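Local coordinates for putative uncharacterized protein (Staphylococcus aureus, PDB 3R2T) that is of unknown function but belongs to the staphylococcal superantigen-like proteins, relatives of the staphylococcal and streptococcal toxins, and is probably secreted, at residues V89-Q94 / K98-L103. Sequence-based numbering, arbitrary orientation.
Sequences VLLFNQ and KFQVFL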
ATOM      1  N   VAL A  89       3.054  -6.939   7.698  1.00 47.85           N
ATOM      2  CA  VAL A  89       3.938  -7.298   6.621  1.00 46.65           C
ATOM      3  C   VAL A  89       5.066  -8.212   7.077  1.00 49.25           C
ATOM      4  O   VAL A  89       5.328  -8.359   8.285  1.00 51.39           O
ATOM      5  CB  VAL A  89       4.581  -6.024   5.991  1.00 48.25           C
ATOM      6  CG1 VAL A  89       3.496  -5.011   5.564  1.00 44.12           C
ATOM      7  CG2 VAL A  89       5.563  -5.370   6.968  1.00 49.20           C
ATOM      8  N   LEU A  90       5.707  -8.838   6.087  1.00 48.97           N
ATOM      9  CA  LEU A  90       6.861  -9.696   6.276  1.00 50.13           C
ATOM     10  C   LEU A  90       7.989  -9.117   5.443  1.00 51.61           C
ATOM     11  O   LEU A  90       7.812  -8.843   4.256  1.00 49.53           O
ATOM     12  CB  LEU A  90       6.602 -11.099   5.763  1.00 50.01           C
ATOM     13  CG  LEU A  90       5.581 -12.000   6.436  1.00 51.78           C
ATOM     14  CD1 LEU A  90       5.368 -13.245   5.581  1.00 52.12           C
ATOM     15  CD2 LEU A  90       6.034 -12.368   7.825  1.00 54.98           C
ATOM     16  N   LEU A  91       9.142  -8.924   6.063  1.00 54.37           N
ATOM     17  CA  LEU A  91      10.319  -8.427   5.370  1.00 56.50           C
ATOM     18  C   LEU A  91      11.374  -9.521   5.301  1.00 58.29           C
ATOM     19  O   LEU A  91      11.442 -10.384   6.168  1.00 58.17           O
ATOM     20  CB  LEU A  91      10.931  -7.219   6.092  1.00 58.69           C
ATOM     21  CG  LEU A  91      10.231  -5.856   6.073  1.00 58.52           C
ATOM     22  CD1 LEU A  91       8.809  -5.936   6.572  1.00 57.80           C
ATOM     23  CD2 LEU A  91      11.039  -4.851   6.904  1.00 62.16           C
ATOM     24  N   PHE A  92      12.176  -9.500   4.246  1.00 60.56           N
ATOM     25  CA  PHE A  92      13.297 -10.428   4.133  1.00 63.32           C
ATOM     26  C   PHE A  92      14.159 -10.048   2.957  1.00 65.17           C
ATOM     27  O   PHE A  92      13.761  -9.214   2.129  1.00 62.82           O
ATOM     28  CB  PHE A  92      12.874 -11.899   4.101  1.00 62.76           C
ATOM     29  CG  PHE A  92      11.874 -12.217   3.058  1.00 62.48           C
ATOM     30  CD1 PHE A  92      12.278 -12.556   1.780  1.00 63.90           C
ATOM     31  CD2 PHE A  92      10.523 -12.198   3.356  1.00 62.79           C
ATOM     32  CE1 PHE A  92      11.351 -12.867   0.815  1.00 61.89           C
ATOM     33  CE2 PHE A  92       9.594 -12.490   2.408  1.00 57.39           C
ATOM     34  CZ  PHE A  92      10.004 -12.828   1.126  1.00 61.13           C
ATOM     35  N   ASN A  93      15.349 -10.644   2.922  1.00 68.99           N
ATOM     36  CA  ASN A  93      16.345 -10.381   1.899  1.00 72.51           C
ATOM     37  C   ASN A  93      16.920 -11.637   1.251  1.00 74.32           C
ATOM     38  O   ASN A  93      18.108 -11.935   1.430  1.00 78.50           O
ATOM     39  CB  ASN A  93      17.522  -9.596   2.506  1.00 75.95           C
ATOM     40  CG  ASN A  93      17.127  -8.220   3.010  1.00 77.36           C
ATOM     41  OD1 ASN A  93      16.033  -7.729   2.744  1.00 74.94           O
ATOM     42  ND2 ASN A  93      18.037  -7.580   3.737  1.00 81.15           N
ATOM     43  N   GLN A  94      16.108 -12.383   0.511  1.00 73.48           N
ATOM     44  CA  GLN A  94      16.633 -13.550  -0.192  1.00 75.18           C
ATOM     45  C   GLN A  94      17.257 -13.050  -1.504  1.00 76.59           C
ATOM     46  O   GLN A  94      16.795 -12.061  -2.073  1.00 75.60           O
ATOM     47  CB  GLN A  94      15.567 -14.629  -0.425  1.00 72.86           C
ATOM     48  CG  GLN A  94      16.121 -15.873  -1.166  1.00 73.55           C
ATOM     49  CD  GLN A  94      15.211 -17.099  -1.078  1.00 71.34           C
ATOM     50  OE1 GLN A  94      14.899 -17.734  -2.090  1.00 65.11           O
ATOM     51  NE2 GLN A  94      14.779 -17.428   0.137  1.00 72.01           N
ATOM     52  N   LYS A  98      15.568  -7.217  -1.628  1.00 62.41           N
ATOM     53  CA  LYS A  98      14.874  -6.963  -0.363  1.00 61.84           C
ATOM     54  C   LYS A  98      13.372  -6.976  -0.633  1.00 58.04           C
ATOM     55  O   LYS A  98      12.920  -6.373  -1.600  1.00 56.55           O
ATOM     56  CB  LYS A  98      15.267  -5.580   0.180  1.00 64.35           C
ATOM     57  CG  LYS A  98      16.772  -5.322   0.313  1.00 69.36           C
ATOM     58  CD  LYS A  98      17.024  -3.871   0.745  1.00 75.97           C
ATOM     59  CE  LYS A  98      18.501  -3.455   0.680  1.00 81.75           C
ATOM     60  NZ  LYS A  98      19.377  -4.220   1.605  1.00 85.73           N
ATOM     61  N   PHE A  99      12.604  -7.642   0.225  1.00 56.04           N
ATOM     62  CA  PHE A  99      11.160  -7.737   0.047  1.00 53.33           C
ATOM     63  C   PHE A  99      10.348  -7.332   1.256  1.00 52.85           C
ATOM     64  O   PHE A  99      10.823  -7.385   2.388  1.00 52.65           O
ATOM     65  CB  PHE A  99      10.763  -9.176  -0.286  1.00 51.77           C
ATOM     66  CG  PHE A  99      11.287  -9.660  -1.594  1.00 51.55           C
ATOM     67  CD1 PHE A  99      10.579  -9.434  -2.759  1.00 47.35           C
ATOM     68  CD2 PHE A  99      12.485 -10.347  -1.666  1.00 52.04           C
ATOM     69  CE1 PHE A  99      11.051  -9.880  -3.965  1.00 47.76           C
ATOM     70  CE2 PHE A  99      12.954 -10.805  -2.875  1.00 52.71           C
ATOM     71  CZ  PHE A  99      12.240 -10.570  -4.024  1.00 49.03           C
ATOM     72  N   GLN A 100       9.100  -6.957   0.976  1.00 50.35           N
ATOM     73  CA  GLN A 100       8.123  -6.583   1.989  1.00 50.48           C
ATOM     74  C   GLN A 100       6.762  -7.054   1.503  1.00 47.63           C
ATOM     75  O   GLN A 100       6.163  -6.453   0.621  1.00 46.77           O
ATOM     76  CB  GLN A 100       8.120  -5.083   2.239  1.00 52.13           C
ATOM     77  CG  GLN A 100       7.115  -4.651   3.291  1.00 52.11           C
ATOM     78  CD  GLN A 100       7.400  -3.264   3.822  1.00 56.03           C
ATOM     79  OE1 GLN A 100       8.554  -2.921   4.077  1.00 56.47           O
ATOM     80  NE2 GLN A 100       6.352  -2.470   4.017  1.00 53.47           N
ATOM     81  N   VAL A 101       6.296  -8.134   2.109  1.00 46.34           N
ATOM     82  CA  VAL A 101       5.062  -8.780   1.740  1.00 44.64           C
ATOM     83  C   VAL A 101       3.928  -8.391   2.638  1.00 44.77           C
ATOM     84  O   VAL A 101       3.936  -8.669   3.849  1.00 43.80           O
ATOM     85  CB  VAL A 101       5.220 -10.304   1.820  1.00 45.22           C
ATOM     86  CG1 VAL A 101       3.919 -11.000   1.414  1.00 40.22           C
ATOM     87  CG2 VAL A 101       6.398 -10.739   0.941  1.00 45.02           C
ATOM     88  N   PHE A 102       2.931  -7.766   2.027  1.00 43.45           N
ATOM     89  CA  PHE A 102       1.761  -7.321   2.745  1.00 43.24           C
ATOM     90  C   PHE A 102       0.777  -8.474   2.852  1.00 43.48           C
ATOM     91  O   PHE A 102       0.346  -9.024   1.835  1.00 42.60           O
ATOM     92  CB  PHE A 102       1.134  -6.143   2.019  1.00 42.75           C
ATOM     93  CG  PHE A 102       1.949  -4.871   2.109  1.00 41.81           C
ATOM     94  CD1 PHE A 102       1.519  -3.823   2.894  1.00 42.07           C
ATOM     95  CD2 PHE A 102       3.162  -4.739   1.439  1.00 40.03           C
ATOM     96  CE1 PHE A 102       2.263  -2.642   2.983  1.00 45.04           C
ATOM     97  CE2 PHE A 102       3.908  -3.572   1.532  1.00 41.35           C
ATOM     98  CZ  PHE A 102       3.456  -2.522   2.305  1.00 45.04           C
ATOM     99  N   LEU A 103       0.420  -8.824   4.085  1.00 43.94           N
ATOM    100  CA  LEU A 103      -0.507  -9.912   4.353  1.00 43.55           C
ATOM    101  C   LEU A 103      -1.927  -9.348   4.350  1.00 44.81           C
ATOM    102  O   LEU A 103      -2.509  -9.100   5.409  1.00 46.03           O
ATOM    103  CB  LEU A 103      -0.184 -10.526   5.710  1.00 43.72           C
ATOM    104  CG  LEU A 103       1.268 -10.997   5.856  1.00 45.41           C
ATOM    105  CD1 LEU A 103       1.603 -11.453   7.277  1.00 44.81           C
ATOM    106  CD2 LEU A 103       1.577 -12.078   4.835  1.00 42.54           C
TER
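F92 holds CG between its backbone N and carbonyl carbon (chi1 54°), which swings its ring across the strand pair onto F99 and V101. CB of F99 sits over one face of that ring, 4.1 Å from its centroid. The two phenyl planes are inclined at 32°, and F92 CE1 approaches F99 CD2 at 3.7 Å. F92 CE2 reaches V101 CG2 obliquely. On the other face of the sheet, V89 turns CG1 anti to its carbonyl carbon (chi1 -54°). This methyl lies over the F102 ring, 3.7 Å from the centroid, a CH-pi contact. The L91 and Q100 side chains lie side by side, with L91 CD1 3.9 Å from both CG and OE1 of Q100. The backbones form an antiparallel hairpin with two hydrogen-bonded pairs, L90 with V101 and F92 with F99. The bond from V101 N to L90 O (2.7 Å) is nearly straight and in the carbonyl plane. F99 N gives F92 O an equally short bond. F99 O accepts from F92 N (3.1 Å) and also from R132 NH1. The hairpin belongs to the OB-fold domain. Strand 82-84 pairs with strand 87-92, and strand 133-141 runs parallel to 99-102. L74 of strand 72-79 packs on F92 and F99, while F148 of the second subunit meets F102 edge-to-face.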